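Local coordinates for LPXTG cell wall surface protein (Streptococcus gordonii, PDB 4IGB) that probably serves as a cell-wall-anchored adhesin on the bacterial surface, represented here by its N-terminal N1 and N2 domains, at residues Lys349-Gly354 / Ile390-Thr395; Gln49-Asn54 / Pro66-Asn71; Pro304-Gln309 / Lys400-Gly405; Glu16-Thr21 / Met225-Val230; Asp83-Asn88 / Phe111-Leu116. One frame throughout, in Å; residues are numbered along the deposited sequence.

Contact 1. Residues Lys349-Gly354 / Ile390-Thr395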
# COMPACT_ATOMS: atom_id res chain seq x y z
N LYS B 349 13.75 29.28 -10.70
CA LYS B 349 12.89 30.04 -9.79
C LYS B 349 11.70 29.17 -9.40
O LYS B 349 11.31 28.26 -10.13
CB LYS B 349 12.42 31.35 -10.44
CG LYS B 349 11.39 31.18 -11.55
CD LYS B 349 10.85 32.52 -12.07
CE LYS B 349 10.06 32.32 -13.37
NZ LYS B 349 9.64 33.62 -14.02
N VAL B 350 11.12 29.47 -8.24
CA VAL B 350 10.02 28.69 -7.69
C VAL B 350 8.86 29.63 -7.38
O VAL B 350 9.05 30.63 -6.70
CB VAL B 350 10.45 28.01 -6.38
CG1 VAL B 350 9.35 27.10 -5.86
CG2 VAL B 350 11.78 27.24 -6.56
N GLU B 351 7.68 29.31 -7.90
CA GLU B 351 6.49 30.13 -7.69
C GLU B 351 5.36 29.27 -7.17
O GLU B 351 5.28 28.09 -7.48
CB GLU B 351 6.01 30.75 -9.00
CG GLU B 351 7.04 31.58 -9.75
CD GLU B 351 6.60 31.92 -11.16
OE1 GLU B 351 6.52 31.00 -12.00
OE2 GLU B 351 6.32 33.11 -11.43
N SER B 352 4.46 29.89 -6.41
CA SER B 352 3.23 29.23 -5.98
C SER B 352 2.19 30.28 -5.62
O SER B 352 2.48 31.22 -4.89
CB SER B 352 3.49 28.32 -4.79
OG SER B 352 2.34 27.55 -4.49
N GLY B 353 0.98 30.11 -6.13
CA GLY B 353 -0.10 31.03 -5.80
C GLY B 353 0.21 32.45 -6.20
O GLY B 353 -0.14 33.38 -5.47
N GLY B 354 0.88 32.63 -7.34
CA GLY B 354 1.16 33.95 -7.85
C GLY B 354 2.29 34.68 -7.14
O GLY B 354 2.60 35.83 -7.46
N ILE B 390 5.49 25.76 -8.76
CA ILE B 390 5.95 25.83 -10.14
C ILE B 390 7.43 26.14 -10.15
O ILE B 390 7.86 27.16 -9.62
CB ILE B 390 5.27 26.98 -10.91
CG1 ILE B 390 3.78 27.05 -10.60
CG2 ILE B 390 5.53 26.86 -12.40
CD1 ILE B 390 3.04 25.81 -10.89
N ILE B 391 8.23 25.26 -10.75
CA ILE B 391 9.66 25.50 -10.80
C ILE B 391 10.10 25.65 -12.23
O ILE B 391 9.83 24.78 -13.07
CB ILE B 391 10.46 24.36 -10.15
CG1 ILE B 391 9.98 24.12 -8.73
CG2 ILE B 391 11.95 24.66 -10.22
CD1 ILE B 391 10.68 22.98 -8.06
N THR B 392 10.78 26.75 -12.51
CA THR B 392 11.27 27.00 -13.86
C THR B 392 12.80 26.91 -13.89
O THR B 392 13.48 27.67 -13.22
CB THR B 392 10.79 28.37 -14.35
OG1 THR B 392 9.36 28.41 -14.24
CG2 THR B 392 11.18 28.59 -15.80
N TYR B 393 13.32 25.96 -14.66
CA TYR B 393 14.76 25.73 -14.73
C TYR B 393 15.33 26.26 -16.03
O TYR B 393 14.92 25.85 -17.12
CB TYR B 393 15.07 24.23 -14.68
CG TYR B 393 14.44 23.45 -13.54
CD1 TYR B 393 15.14 23.20 -12.37
CD2 TYR B 393 13.16 22.92 -13.66
CE1 TYR B 393 14.59 22.45 -11.35
CE2 TYR B 393 12.59 22.17 -12.63
CZ TYR B 393 13.31 21.94 -11.48
OH TYR B 393 12.76 21.20 -10.46
N LYS B 394 16.29 27.16 -15.93
CA LYS B 394 17.00 27.64 -17.10
C LYS B 394 18.27 26.81 -17.30
O LYS B 394 19.09 26.70 -16.39
CB LYS B 394 17.37 29.12 -16.92
CG LYS B 394 16.18 30.08 -16.95
CD LYS B 394 16.64 31.53 -16.78
CE LYS B 394 15.49 32.51 -16.96
NZ LYS B 394 15.91 33.92 -16.72
N THR B 395 18.40 26.22 -18.48
CA THR B 395 19.64 25.55 -18.86
C THR B 395 20.07 26.02 -20.25
O THR B 395 19.33 26.74 -20.93
CB THR B 395 19.50 24.02 -18.91
OG1 THR B 395 18.71 23.65 -20.04
CG2 THR B 395 18.84 23.49 -17.65
O HOH W 1 8.73 29.07 -11.79
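Val350 and Ile391 stand side by side on the buried face of two antiparallel strands, with CG1 of Val350 4.2 Å from CG1 of Ile391. Val350 holds CG1 opposite its backbone N (chi1 -175°), which brings that methyl to the flank of its neighbour, while CG2 takes the place beside the N. Leu357 continues the apolar layer beyond Val350, and Phe317 and Met335 do the same beyond Ile391. This pair is of the non-hydrogen-bonded kind, and the backbones approach through C-H groups instead: Val350 CA comes within 3.3 Å of Ile390 O. The pairs before and after it carry the backbone bonds, among them Ile390 N to Glu351 O at 2.7 Å and Glu351 N to Ile390 O at 2.8 Å. Strand 389-397 is an inner strand of the N2 domain, a member of the adhesin clan: 343-352 borders it along one edge and 310-317 along the other, and beta-branched Ile390, Ile391 and Thr392 suit its extended backbone, as Val350 does that of 343-352. Across the sheet from Val350, the face of Lys349, Glu351, Ile390 and Thr392 is looser and wetter. The exposed lysine lies extended along the threonine, its CG 4.0 Å from Thr392 CB. Glu351 and Thr392 do not meet directly. A water between them lies 2.9 Å from Glu351 OE1 and 2.6 Å from Thr392 OG1; it can donate to the carboxylate or to Ile390 O, but has more acceptors round it than protons.

Contact 2. Residues Gln49-Asn54 / Pro66-Asn71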
# COMPACT_ATOMS: atom_id res chain seq x y z
N GLN B 49 -9.38 -25.42 -2.97
CA GLN B 49 -9.86 -24.20 -3.63
C GLN B 49 -11.12 -24.49 -4.42
O GLN B 49 -11.19 -25.48 -5.16
CB GLN B 49 -8.78 -23.63 -4.55
CG GLN B 49 -9.22 -22.44 -5.37
CD GLN B 49 -8.19 -22.04 -6.42
OE1 GLN B 49 -7.14 -22.66 -6.53
NE2 GLN B 49 -8.50 -21.00 -7.18
N PHE B 50 -12.13 -23.64 -4.27
CA PHE B 50 -13.38 -23.80 -4.99
C PHE B 50 -14.17 -22.50 -5.08
O PHE B 50 -14.07 -21.64 -4.20
CB PHE B 50 -14.23 -24.90 -4.34
CG PHE B 50 -14.51 -24.68 -2.88
CD1 PHE B 50 -15.60 -23.93 -2.48
CD2 PHE B 50 -13.68 -25.22 -1.92
CE1 PHE B 50 -15.86 -23.73 -1.14
CE2 PHE B 50 -13.93 -25.02 -0.58
CZ PHE B 50 -15.02 -24.27 -0.19
N HIS B 51 -14.95 -22.37 -6.14
CA HIS B 51 -15.79 -21.19 -6.33
C HIS B 51 -17.11 -21.35 -5.60
O HIS B 51 -17.70 -22.43 -5.59
CB HIS B 51 -16.03 -20.95 -7.83
CG HIS B 51 -16.81 -19.71 -8.12
ND1 HIS B 51 -16.23 -18.56 -8.59
CD2 HIS B 51 -18.14 -19.45 -8.02
CE1 HIS B 51 -17.16 -17.63 -8.76
NE2 HIS B 51 -18.32 -18.15 -8.42
N LEU B 52 -17.58 -20.26 -5.00
CA LEU B 52 -18.85 -20.27 -4.28
C LEU B 52 -19.76 -19.18 -4.82
O LEU B 52 -19.33 -18.03 -4.98
CB LEU B 52 -18.61 -20.06 -2.78
CG LEU B 52 -19.04 -21.19 -1.85
CD1 LEU B 52 -18.78 -22.55 -2.47
CD2 LEU B 52 -18.35 -21.07 -0.50
N SER B 53 -21.00 -19.53 -5.11
CA SER B 53 -21.95 -18.54 -5.61
C SER B 53 -23.04 -18.27 -4.57
O SER B 53 -23.78 -19.17 -4.18
CB SER B 53 -22.57 -19.04 -6.92
OG SER B 53 -23.44 -18.06 -7.46
N ASN B 54 -23.14 -17.03 -4.11
CA ASN B 54 -24.03 -16.70 -3.00
C ASN B 54 -23.77 -17.61 -1.81
O ASN B 54 -24.65 -18.39 -1.43
CB ASN B 54 -25.50 -16.79 -3.42
CG ASN B 54 -25.78 -16.09 -4.72
OD1 ASN B 54 -25.33 -14.95 -4.94
ND2 ASN B 54 -26.51 -16.76 -5.61
N PRO B 66 -24.98 -12.27 -1.54
CA PRO B 66 -24.64 -12.14 -2.96
C PRO B 66 -23.29 -11.45 -3.11
O PRO B 66 -23.01 -10.54 -2.31
CB PRO B 66 -25.77 -11.25 -3.49
CG PRO B 66 -26.46 -10.63 -2.24
CD PRO B 66 -25.66 -11.07 -1.04
N GLY B 67 -22.45 -11.84 -4.08
CA GLY B 67 -22.78 -12.87 -5.05
C GLY B 67 -21.72 -13.94 -5.25
O GLY B 67 -21.96 -15.10 -4.92
N GLU B 68 -20.56 -13.59 -5.82
CA GLU B 68 -19.58 -14.62 -6.21
C GLU B 68 -18.27 -14.56 -5.41
O GLU B 68 -17.73 -13.49 -5.13
CB GLU B 68 -19.29 -14.58 -7.72
CG GLU B 68 -20.54 -14.72 -8.60
CD GLU B 68 -21.24 -16.06 -8.48
OE1 GLU B 68 -20.58 -17.08 -8.27
OE2 GLU B 68 -22.48 -16.10 -8.62
N MET B 69 -17.78 -15.73 -5.04
CA MET B 69 -16.64 -15.82 -4.14
C MET B 69 -15.69 -16.92 -4.60
O MET B 69 -16.12 -17.96 -5.11
CB MET B 69 -17.11 -16.14 -2.72
CG MET B 69 -16.02 -16.62 -1.77
SD MET B 69 -16.62 -17.00 -0.11
CE MET B 69 -16.86 -15.34 0.53
N GLU B 70 -14.40 -16.69 -4.41
CA GLU B 70 -13.43 -17.76 -4.56
C GLU B 70 -12.91 -18.08 -3.17
O GLU B 70 -12.36 -17.21 -2.49
CB GLU B 70 -12.31 -17.38 -5.52
CG GLU B 70 -11.40 -18.57 -5.90
CD GLU B 70 -12.05 -19.55 -6.87
OE1 GLU B 70 -13.13 -19.24 -7.42
OE2 GLU B 70 -11.47 -20.63 -7.09
N ASN B 71 -13.10 -19.32 -2.76
CA ASN B 71 -12.84 -19.73 -1.38
C ASN B 71 -11.68 -20.68 -1.25
O ASN B 71 -11.47 -21.53 -2.12
CB ASN B 71 -14.07 -20.40 -0.77
CG ASN B 71 -14.03 -20.39 0.74
OD1 ASN B 71 -14.44 -21.36 1.38
ND2 ASN B 71 -13.52 -19.31 1.34
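Asn71, Glu70 and Glu68 are the residues of 66-71 most covered by 49-54. Asn71 stands beside Phe50 and sets its CB over one face of the ring, 4.2 Å from the centroid, a CH-pi contact. The amide plane is turned 80° from the ring, and its OD1 comes 3.4 Å from Phe50 CZ; the ND2 end is held by Glu137. On the other face of the sheet Glu70, bent at chi2, divides its carboxylate between two neighbours. OE2 accepts from Gln49 NE2 at 3.0 Å on the anti side, while OE1 takes only a weak bond from His51 ND1 at 3.4 Å. Lys43 holds the other end of the Gln49 amide. Glu68 grips the far nitrogen of the same imidazole: His51 NE2 reaches the anti lone pair of OE1 at 2.5 Å, in the plane of the ring and nearly straight, though so short a length should be read with caution. The ring is thus steadied firmly at NE2 and only weakly at ND1, with Met69 O 3.5 Å above its centre. Histidine suits this place because, with an N-H on each side of its ring, it can bridge two acids, which would probably favour the protonated form. The whole is an antiparallel strand pair at the edge of the six-stranded sheet of the N-terminal domain, with 47-53 as the outermost strand.

Contact 3. Residues Pro304-Gln309 / Lys400-Gly405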
# COMPACT_ATOMS: atom_id res chain seq x y z
N PRO B 304 18.93 23.85 -32.80
CA PRO B 304 20.15 23.45 -33.51
C PRO B 304 21.09 22.73 -32.56
O PRO B 304 21.20 23.10 -31.39
CB PRO B 304 20.76 24.79 -33.92
CG PRO B 304 20.13 25.81 -33.02
CD PRO B 304 18.75 25.31 -32.78
N ALA B 305 21.76 21.71 -33.07
CA ALA B 305 22.70 20.93 -32.28
C ALA B 305 23.98 21.72 -32.06
O ALA B 305 25.07 21.30 -32.47
CB ALA B 305 23.01 19.61 -32.98
N LYS B 306 23.85 22.88 -31.41
CA LYS B 306 24.99 23.76 -31.17
C LYS B 306 25.10 24.15 -29.71
O LYS B 306 24.10 24.20 -29.00
CB LYS B 306 24.88 25.03 -32.01
CG LYS B 306 25.32 24.88 -33.46
CD LYS B 306 24.20 25.24 -34.43
CE LYS B 306 24.76 25.53 -35.82
NZ LYS B 306 25.70 24.46 -36.27
N ASP B 307 26.32 24.45 -29.28
CA ASP B 307 26.59 24.98 -27.95
C ASP B 307 25.79 26.27 -27.68
O ASP B 307 25.41 26.97 -28.62
CB ASP B 307 28.09 25.28 -27.85
CG ASP B 307 28.50 25.77 -26.48
OD1 ASP B 307 28.04 25.18 -25.48
OD2 ASP B 307 29.28 26.74 -26.41
N GLY B 308 25.52 26.56 -26.41
CA GLY B 308 24.85 27.79 -26.02
C GLY B 308 23.42 27.97 -26.51
O GLY B 308 23.01 29.09 -26.80
N GLN B 309 22.66 26.88 -26.60
CA GLN B 309 21.24 26.98 -26.94
C GLN B 309 20.39 26.85 -25.67
O GLN B 309 20.40 25.81 -25.01
CB GLN B 309 20.82 25.90 -27.94
CG GLN B 309 21.53 25.96 -29.27
CD GLN B 309 21.21 27.22 -30.03
OE1 GLN B 309 22.11 27.99 -30.35
NE2 GLN B 309 19.93 27.45 -30.32
N LYS B 400 29.19 19.60 -25.68
CA LYS B 400 28.95 18.17 -25.89
C LYS B 400 27.72 17.89 -26.74
O LYS B 400 27.54 16.76 -27.21
CB LYS B 400 28.82 17.43 -24.57
CG LYS B 400 29.92 17.70 -23.59
CD LYS B 400 29.88 16.68 -22.46
CE LYS B 400 30.30 17.30 -21.15
NZ LYS B 400 30.49 16.26 -20.10
N VAL B 401 26.87 18.89 -26.94
CA VAL B 401 25.67 18.68 -27.74
C VAL B 401 26.10 18.38 -29.17
O VAL B 401 25.43 17.63 -29.89
CB VAL B 401 24.72 19.91 -27.73
CG1 VAL B 401 25.36 21.09 -28.44
CG2 VAL B 401 23.40 19.56 -28.39
N GLU B 402 27.21 18.98 -29.57
CA GLU B 402 27.72 18.86 -30.93
C GLU B 402 28.37 17.50 -31.14
O GLU B 402 28.67 17.10 -32.27
CB GLU B 402 28.71 19.99 -31.25
CG GLU B 402 28.01 21.35 -31.44
CD GLU B 402 28.94 22.54 -31.27
OE1 GLU B 402 30.18 22.32 -31.21
OE2 GLU B 402 28.44 23.68 -31.20
N GLU B 403 28.57 16.78 -30.03
CA GLU B 403 29.04 15.40 -30.08
C GLU B 403 27.84 14.46 -30.11
O GLU B 403 27.10 14.35 -29.13
CB GLU B 403 29.93 15.10 -28.88
CG GLU B 403 31.18 15.95 -28.83
CD GLU B 403 32.07 15.60 -27.67
OE1 GLU B 403 31.54 15.27 -26.58
OE2 GLU B 403 33.31 15.65 -27.83
N LYS B 404 27.67 13.78 -31.24
CA LYS B 404 26.53 12.90 -31.45
C LYS B 404 26.94 11.43 -31.32
O LYS B 404 27.41 10.80 -32.28
CB LYS B 404 25.91 13.16 -32.83
CG LYS B 404 24.43 12.78 -32.97
CD LYS B 404 24.13 12.24 -34.37
CE LYS B 404 22.63 12.18 -34.68
NZ LYS B 404 22.34 11.68 -36.05
N GLY B 405 26.77 10.88 -30.11
CA GLY B 405 26.22 11.63 -28.99
C GLY B 405 24.80 12.10 -29.28
O GLY B 405 24.53 13.30 -29.31
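Val401 turns CG1 into the narrow place between its own backbone N and carbonyl carbon (chi1 67°), and this drives the methyl against the backbone of the other loop, 3.3 Å from Lys306 C. Glu402 takes a different rotamer: CG lies anti to the carbonyl carbon, beside the backbone N (chi1 -73°), and the chain then runs out extended, carrying the carboxylate past Lys306 to Asp307. There OE2 accepts from Asp307 N at 3.0 Å. The N-H points almost straight at the oxygen, but it arrives from above the carboxylate, 42° out of its plane. On the way Glu402 CG comes 3.1 Å from Ala305 O, and OE2 3.5 Å from Lys306 CA. A long acid suits this position, since it can reach a backbone N-H of the other loop; a compact valine can lie directly against the peptide. Lys306 is not salt-bridged to the glutamate, its NZ being 5.8 Å from Glu402 OE2, and bends instead toward a weak bond with Glu434 O. Ala305 sits at the centre of an inverse gamma turn. Residues 304-309 link strands 295-304 and 310-317 of the N2 domain, whereas 400-405, whose first residues end a 3-10 segment, lead from 389-397 to 409-417. Thr397, at the end of 389-397, bonds through OG1 to both Lys306 O and Gln309 N, while Tyr433, just beyond strand 427-432, packs on Ala305.

Contact 4. Residues Glu16-Thr21 / Met225-Val230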
# COMPACT_ATOMS: atom_id res chain seq x y z
N GLU B 16 4.77 7.50 13.82
CA GLU B 16 3.48 7.05 14.30
C GLU B 16 2.65 8.27 14.70
O GLU B 16 3.07 9.05 15.56
CB GLU B 16 3.62 6.10 15.49
CG GLU B 16 4.22 4.76 15.16
CD GLU B 16 4.20 3.82 16.35
OE1 GLU B 16 4.52 4.28 17.47
OE2 GLU B 16 3.87 2.63 16.18
N ILE B 17 1.49 8.42 14.08
CA ILE B 17 0.64 9.58 14.29
C ILE B 17 -0.73 9.19 14.79
O ILE B 17 -1.30 8.21 14.33
CB ILE B 17 0.45 10.38 13.00
CG1 ILE B 17 1.77 10.96 12.53
CG2 ILE B 17 -0.54 11.54 13.22
CD1 ILE B 17 1.62 11.76 11.28
N LYS B 18 -1.26 9.97 15.73
CA LYS B 18 -2.65 9.85 16.13
C LYS B 18 -3.26 11.25 16.13
O LYS B 18 -2.73 12.16 16.76
CB LYS B 18 -2.79 9.23 17.52
CG LYS B 18 -4.24 9.17 18.00
CD LYS B 18 -4.37 8.55 19.37
CE LYS B 18 -3.92 7.11 19.38
NZ LYS B 18 -3.96 6.52 20.74
N ASN B 19 -4.36 11.42 15.40
CA ASN B 19 -4.96 12.74 15.25
C ASN B 19 -6.43 12.61 14.88
O ASN B 19 -7.00 11.52 14.98
CB ASN B 19 -4.20 13.56 14.22
CG ASN B 19 -4.24 12.94 12.83
OD1 ASN B 19 -5.12 12.14 12.53
ND2 ASN B 19 -3.30 13.32 11.97
N GLY B 20 -7.04 13.71 14.44
CA GLY B 20 -8.47 13.74 14.18
C GLY B 20 -8.88 13.30 12.79
O GLY B 20 -10.07 13.24 12.46
N THR B 21 -7.90 12.97 11.96
CA THR B 21 -8.18 12.51 10.61
C THR B 21 -9.17 11.35 10.58
O THR B 21 -9.03 10.38 11.33
CB THR B 21 -6.88 12.12 9.88
OG1 THR B 21 -6.15 13.31 9.57
CG2 THR B 21 -7.20 11.38 8.60
N MET B 225 -3.28 6.57 13.21
CA MET B 225 -4.47 6.21 13.97
C MET B 225 -5.33 7.44 14.16
O MET B 225 -4.84 8.57 14.14
CB MET B 225 -4.12 5.71 15.35
CG MET B 225 -3.65 4.29 15.43
SD MET B 225 -3.39 3.88 17.16
CE MET B 225 -2.96 2.13 17.02
N ASN B 226 -6.61 7.22 14.36
CA ASN B 226 -7.51 8.29 14.77
C ASN B 226 -7.54 8.32 16.30
O ASN B 226 -7.34 7.28 16.96
CB ASN B 226 -8.90 8.05 14.18
CG ASN B 226 -9.93 9.06 14.67
OD1 ASN B 226 -10.56 8.84 15.69
ND2 ASN B 226 -10.13 10.14 13.92
N ASN B 227 -7.75 9.51 16.85
CA ASN B 227 -7.80 9.71 18.30
C ASN B 227 -8.67 8.70 19.05
O ASN B 227 -8.40 8.39 20.22
CB ASN B 227 -8.29 11.13 18.63
CG ASN B 227 -7.24 12.19 18.31
OD1 ASN B 227 -6.05 11.99 18.57
ND2 ASN B 227 -7.69 13.31 17.76
N ALA B 228 -9.68 8.16 18.38
CA ALA B 228 -10.64 7.28 19.05
C ALA B 228 -10.21 5.82 19.04
O ALA B 228 -10.92 4.95 19.54
CB ALA B 228 -12.02 7.44 18.42
N ASN B 229 -9.04 5.54 18.49
CA ASN B 229 -8.55 4.16 18.45
C ASN B 229 -8.46 3.50 19.83
O ASN B 229 -7.93 4.11 20.77
CB ASN B 229 -7.18 4.10 17.77
CG ASN B 229 -6.77 2.69 17.45
OD1 ASN B 229 -6.37 1.93 18.34
ND2 ASN B 229 -6.88 2.31 16.19
N VAL B 230 -8.94 2.26 19.95
CA VAL B 230 -8.97 1.54 21.21
C VAL B 230 -8.22 0.21 21.14
O VAL B 230 -8.28 -0.60 22.07
CB VAL B 230 -10.41 1.19 21.64
CG1 VAL B 230 -11.26 2.46 21.78
CG2 VAL B 230 -11.04 0.22 20.66
O HOH W 2 -6.59 6.50 21.28
O HOH W 3 -3.70 12.47 19.85
O HOH W 4 -11.80 12.21 14.59
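Asn226 reaches across to Thr21 with its amide, ND2 donating to Thr21 O at 2.8 Å. The oxygen lies in the plane of the amide, but the donor stands well above the plane of the carbonyl it meets. The second N-H of ND2 goes to a water at 2.7 Å that in turn donates to Gly20 O. Beside this, Lys18 is laid over Asn227: its CG is 3.4 Å from Asn227 OD1, and a bend at chi3 (-63°) brings CE within 4.0 Å of Met225 SD. The long aliphatic stem thus covers the neighbouring strand while NZ travels on to a water at 2.7 Å, which donates to the carbonyls of Asn227 and Asn229. Below the side chains runs a short parallel ladder between 14-19 and 220-226, strands next to each other in a mixed five-stranded sheet of the N-terminal domain. Met225 N bonds to Ile17 O at 2.8 Å, Asn19 N returns a bond to Met225 O, and Asn227 N bonds to Asn19 O as the chain leaves the sheet. Asparagine suits both strand ends, because its OD1 can take the N-H two residues on. Asn226 OD1 accepts from Ala228 N at 2.9 Å and Asn19 OD1 from Thr21 N, two Asx turns. The first lies within a type I turn from Asn226 to Asn229 and fixes the rotation of the amide that grips Thr21. Farther out, Asn227 ND2 bonds to Pro1 O, in a leader that probably derives from the expression construct, and Arg223 also donates to Ile17 O.

Contact 5. Residues Asp83-Asn88 / Phe111-Leu116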
# COMPACT_ATOMS: atom_id res chain seq x y z
N ASP B 83 -1.98 -28.59 17.07
CA ASP B 83 -1.67 -27.55 16.10
C ASP B 83 -1.19 -28.18 14.81
O ASP B 83 -0.51 -29.20 14.81
CB ASP B 83 -0.61 -26.60 16.67
CG ASP B 83 -1.13 -25.82 17.85
OD1 ASP B 83 -2.33 -25.95 18.17
OD2 ASP B 83 -0.34 -25.06 18.46
N GLN B 84 -1.57 -27.58 13.69
CA GLN B 84 -1.10 -28.04 12.40
C GLN B 84 -0.60 -26.87 11.55
O GLN B 84 -1.28 -25.87 11.41
CB GLN B 84 -2.18 -28.85 11.68
CG GLN B 84 -2.59 -30.09 12.46
CD GLN B 84 -3.68 -30.90 11.80
OE1 GLN B 84 -4.51 -31.52 12.48
NE2 GLN B 84 -3.69 -30.93 10.47
N VAL B 85 0.61 -27.03 11.02
CA VAL B 85 1.31 -25.96 10.32
C VAL B 85 1.34 -26.20 8.82
O VAL B 85 1.70 -27.29 8.36
CB VAL B 85 2.77 -25.85 10.81
CG1 VAL B 85 3.50 -24.76 10.05
CG2 VAL B 85 2.81 -25.59 12.31
N PHE B 86 0.96 -25.19 8.06
CA PHE B 86 0.95 -25.28 6.61
C PHE B 86 1.88 -24.20 6.03
O PHE B 86 1.54 -23.00 6.02
CB PHE B 86 -0.49 -25.16 6.08
CG PHE B 86 -1.43 -26.20 6.65
CD1 PHE B 86 -2.05 -25.98 7.86
CD2 PHE B 86 -1.64 -27.41 6.00
CE1 PHE B 86 -2.89 -26.95 8.41
CE2 PHE B 86 -2.47 -28.39 6.54
CZ PHE B 86 -3.10 -28.15 7.75
N GLU B 87 3.06 -24.64 5.60
CA GLU B 87 4.08 -23.79 4.99
C GLU B 87 3.71 -23.46 3.56
O GLU B 87 3.27 -24.34 2.80
CB GLU B 87 5.45 -24.49 5.00
CG GLU B 87 5.99 -24.72 6.41
CD GLU B 87 7.28 -25.54 6.45
OE1 GLU B 87 7.88 -25.57 7.55
OE2 GLU B 87 7.69 -26.16 5.44
N ASN B 88 3.87 -22.19 3.19
CA ASN B 88 3.62 -21.75 1.82
C ASN B 88 2.45 -22.44 1.13
O ASN B 88 2.64 -23.08 0.09
CB ASN B 88 4.89 -21.95 0.98
CG ASN B 88 5.98 -20.98 1.36
OD1 ASN B 88 6.99 -21.37 1.94
ND2 ASN B 88 5.76 -19.71 1.06
N PHE B 111 0.93 -16.38 0.95
CA PHE B 111 0.78 -16.94 2.27
C PHE B 111 2.05 -17.70 2.59
O PHE B 111 2.29 -18.78 2.07
CB PHE B 111 -0.46 -17.84 2.37
CG PHE B 111 -1.74 -17.08 2.41
CD1 PHE B 111 -2.27 -16.53 1.25
CD2 PHE B 111 -2.40 -16.86 3.62
CE1 PHE B 111 -3.45 -15.80 1.28
CE2 PHE B 111 -3.58 -16.11 3.66
CZ PHE B 111 -4.10 -15.59 2.48
N ASN B 112 2.89 -17.10 3.43
CA ASN B 112 4.16 -17.71 3.79
C ASN B 112 3.91 -18.88 4.71
O ASN B 112 4.61 -19.89 4.64
CB ASN B 112 5.04 -16.68 4.49
CG ASN B 112 5.21 -15.43 3.65
OD1 ASN B 112 5.64 -15.50 2.49
ND2 ASN B 112 4.84 -14.28 4.22
N LYS B 113 2.91 -18.74 5.56
CA LYS B 113 2.57 -19.78 6.51
C LYS B 113 1.19 -19.51 7.08
O LYS B 113 0.82 -18.37 7.37
CB LYS B 113 3.60 -19.84 7.65
CG LYS B 113 3.30 -20.92 8.68
CD LYS B 113 4.30 -20.91 9.84
CE LYS B 113 5.66 -21.46 9.39
NZ LYS B 113 6.72 -21.26 10.43
N VAL B 114 0.42 -20.58 7.23
CA VAL B 114 -0.80 -20.52 8.01
C VAL B 114 -0.70 -21.62 9.05
O VAL B 114 -0.43 -22.78 8.72
CB VAL B 114 -2.07 -20.73 7.15
CG1 VAL B 114 -3.35 -20.76 8.03
CG2 VAL B 114 -2.15 -19.64 6.06
N THR B 115 -0.88 -21.25 10.31
CA THR B 115 -0.85 -22.21 11.41
C THR B 115 -2.25 -22.33 12.00
O THR B 115 -2.86 -21.34 12.40
CB THR B 115 0.12 -21.75 12.53
OG1 THR B 115 1.43 -21.51 11.99
CG2 THR B 115 0.20 -22.81 13.63
N LEU B 116 -2.75 -23.56 12.04
CA LEU B 116 -4.02 -23.88 12.69
C LEU B 116 -3.75 -24.26 14.13
O LEU B 116 -3.07 -25.26 14.40
CB LEU B 116 -4.70 -25.06 11.97
CG LEU B 116 -5.65 -24.79 10.80
CD1 LEU B 116 -5.28 -23.56 9.99
CD2 LEU B 116 -5.79 -26.00 9.89
O HOH W 5 7.43 -24.43 9.97
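The long beta hairpin of strands 84-100 and 103-118 is joined here by residues far from its turn, with Gln84 facing Leu116 and Phe86 facing Val114 as hydrogen-bonded antiparallel pairs. Leu116 N bonds to Gln84 O at 2.8 Å and Phe86 N to Val114 O at 2.9 Å. On the inner face the phenyl ring of Phe86 slants against Leu116, its CE1 3.4 Å from Leu116 CD2, a tight approach. The same ring turns its edge to Val114 O, which lies in the ring plane. Leu74 of strand 68-75 touches Phe86, Val114 and Leu116 alike, so large apolar residues suit this side. The outer face mixes apolar and charged groups. Val85 spreads its two methyls, CG1 lying 3.9 Å from Lys113 CD and CG2 4.0 Å from Thr115 CG2. Lys113 starts with CG opposite its backbone N (chi1 180°) and folds at chi3, which lays the methylenes across the valine. At the far end Asn88 N bonds to Asn112 O at 2.8 Å, but from 56° above the carbonyl plane, as the chain of 83-88 turns a corner. On the other edge of 103-118, Asn112 and Lys113 form a classic beta bulge opposite Asp175, and Asn112 ND2 is held by Thr177 and Asp175. Lys113 NZ and Glu87 OE1 stay 5.3 Å apart, linked through a water that donates to the acid and receives a weak bond from the lysine ammonium; their attraction is therefore probably screened, and hydrophobic contact and backbone bonds probably do most of the joining.

Contacts 2, 4 and 5 belong to the N-terminal domain, contacts 1 and 3 to the N2 domain. Contacts 1, 2 and 5 are antiparallel ladders with one face turned to the core and the other more polar: a water relay in contact 1, a histidine between two acids in contact 2, aliphatic carbon beneath charge in contact 5. Strand 68-75 supplies one side of contact 2 and packs upon contact 5. Contacts 3 and 4 are only partly buried, at loops and strand ends: contact 4 is parallel and rich in asparagine, contact 3 rests on one side-chain-to-backbone bond and a valine packed on the loop. Along the chain, contact 3 encloses contact 1, and contact 4 encloses contacts 2 and 5.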